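Local coordinates for probable secreted solute-binding lipoprotein (Streptomyces coelicolor, PDB 3I3V) that probably binds a solute outside the cell and hands it to a membrane transporter, as extracellular solute-binding lipoproteins of its family do, at residues C[186-189]-C[190-194]. Sequence-based numbering, arbitrary orientation.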
loop_
_atom_site.group_PDB
_atom_site.type_symbol
_atom_site.label_atom_id
_atom_site.label_comp_id
_atom_site.label_asym_id
_atom_site.label_seq_id
_atom_site.Cartn_x
_atom_site.Cartn_y
_atom_site.Cartn_z
ATOM N N LEU C 186 36.705 -32.154 -41.103
ATOM C CA LEU C 186 36.575 -32.834 -39.822
ATOM C C LEU C 186 35.859 -31.959 -38.800
ATOM O O LEU C 186 36.225 -30.799 -38.601
ATOM C CB LEU C 186 37.963 -33.209 -39.284
ATOM C CG LEU C 186 38.739 -34.338 -39.972
ATOM C CD1 LEU C 186 40.190 -34.318 -39.549
ATOM C CD2 LEU C 186 38.111 -35.659 -39.616
ATOM N N SER C 187 34.829 -32.507 -38.157
ATOM C CA SER C 187 34.104 -31.754 -37.146
ATOM C C SER C 187 34.973 -31.752 -35.898
ATOM O O SER C 187 35.999 -32.426 -35.850
ATOM C CB SER C 187 32.767 -32.415 -36.833
ATOM O OG SER C 187 32.965 -33.697 -36.264
ATOM N N GLN C 188 34.559 -31.007 -34.885
ATOM C CA GLN C 188 35.325 -30.934 -33.649
ATOM C C GLN C 188 35.601 -32.326 -33.065
ATOM O O GLN C 188 36.736 -32.654 -32.719
ATOM C CB GLN C 188 34.574 -30.083 -32.622
ATOM C CG GLN C 188 35.465 -29.109 -31.874
ATOM C CD GLN C 188 35.817 -27.891 -32.706
ATOM O OE1 GLN C 188 36.023 -27.989 -33.917
ATOM N NE2 GLN C 188 35.895 -26.734 -32.057
ATOM N N ASP C 189 34.554 -33.137 -32.959
ATOM C CA ASP C 189 34.669 -34.486 -32.412
ATOM C C ASP C 189 35.578 -35.392 -33.232
ATOM O O ASP C 189 36.351 -36.174 -32.667
ATOM C CB ASP C 189 33.282 -35.117 -32.293
ATOM C CG ASP C 189 32.544 -34.668 -31.044
ATOM O OD1 ASP C 189 32.534 -33.451 -30.755
ATOM O OD2 ASP C 189 31.970 -35.535 -30.350
ATOM N N GLU C 190 35.489 -35.284 -34.556
ATOM C CA GLU C 190 36.312 -36.097 -35.447
ATOM C C GLU C 190 37.786 -35.755 -35.335
ATOM O O GLU C 190 38.631 -36.644 -35.311
ATOM C CB GLU C 190 35.842 -35.929 -36.891
ATOM C CG GLU C 190 34.578 -36.703 -37.191
ATOM C CD GLU C 190 33.812 -36.155 -38.372
ATOM O OE1 GLU C 190 32.858 -36.826 -38.814
ATOM O OE2 GLU C 190 34.152 -35.052 -38.853
ATOM N N ALA C 191 38.090 -34.464 -35.277
ATOM C CA ALA C 191 39.469 -34.014 -35.151
ATOM C C ALA C 191 39.988 -34.520 -33.813
ATOM O O ALA C 191 41.158 -34.878 -33.680
ATOM C CB ALA C 191 39.537 -32.489 -35.208
ATOM N N ARG C 192 39.100 -34.555 -32.826
ATOM C CA ARG C 192 39.437 -35.022 -31.483
ATOM C C ARG C 192 39.945 -36.464 -31.561
ATOM O O ARG C 192 40.975 -36.805 -30.977
ATOM C CB ARG C 192 38.199 -34.976 -30.583
ATOM C CG ARG C 192 38.420 -34.329 -29.228
ATOM C CD ARG C 192 38.209 -32.826 -29.304
ATOM N NE ARG C 192 36.803 -32.464 -29.477
ATOM C CZ ARG C 192 35.878 -32.574 -28.529
ATOM N NH1 ARG C 192 36.205 -33.037 -27.329
ATOM N NH2 ARG C 192 34.624 -32.217 -28.779
ATOM N N HIS C 193 39.207 -37.305 -32.282
ATOM C CA HIS C 193 39.577 -38.708 -32.452
ATOM C C HIS C 193 40.842 -38.849 -33.300
ATOM O O HIS C 193 41.748 -39.609 -32.951
ATOM C CB HIS C 193 38.429 -39.493 -33.111
ATOM C CG HIS C 193 38.843 -40.832 -33.646
ATOM N ND1 HIS C 193 39.354 -41.831 -32.844
ATOM C CD2 HIS C 193 38.859 -41.321 -34.909
ATOM C CE1 HIS C 193 39.669 -42.875 -33.591
ATOM N NE2 HIS C 193 39.379 -42.592 -34.848
ATOM N N VAL C 194 40.898 -38.116 -34.412
ATOM C CA VAL C 194 42.057 -38.176 -35.299
ATOM C C VAL C 194 43.365 -37.877 -34.569
ATOM O O VAL C 194 44.289 -38.684 -34.604
ATOM C CB VAL C 194 41.914 -37.194 -36.495
ATOM C CG1 VAL C 194 43.151 -37.247 -37.373
ATOM C CG2 VAL C 194 40.698 -37.552 -37.312
#
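The guanidinium of Arg192 meets Gln188 O near its plane, at the NE edge, while Asp189 OD1 approaches obliquely, and its carboxylate plane is turned 77° from the guanidinium. Both contacts reach back from Arg192 to the first turn of helix 188-197, whose start is a worked example of the capping box, formed here by Ser187 and Glu190. Asp189 OD1 makes a salt bridge with Arg192 NH2 at 3.1 Å, a single-oxygen contact rather than a flat, paired one. The arginine chain, bent at chi2 (87°) and chi3, folds back so that NE comes 3.2 Å from Gln188 O, above the carbonyl plane; the helical bond from Arg192 N reaches the same oxygen from the opposite face. Gln188 O is thereby gripped twice by one residue. Were Arg192 replaced by alanine, the Asp189 carboxylate would probably lose this cationic mate, and Gln188 O would keep only the helical one of these two bonds. Outside this helix, Arg192 also touches Leu355 and Tyr360.

In the box itself, the Glu190 side chain runs extended beyond CG back to the cap residue, where OE2 takes a nearly straight bond from Ser187 N (2.7 Å), met on its anti side. The reciprocal bond, Glu190 N to Ser187 OG, is weak at 3.4 Å, as is the one from Ser187 OG to OE2. Ala191 N to Ser187 O opens the helical ladder, and His193 N to Asp189 O follows the Arg192 N bond already described. Leu186, just before the cap, crosses Val194 at about a right angle and packs along the start of the helix: its CD2 rests 3.6 Å from Glu190 CB and 3.9 Å from Val194 CG2.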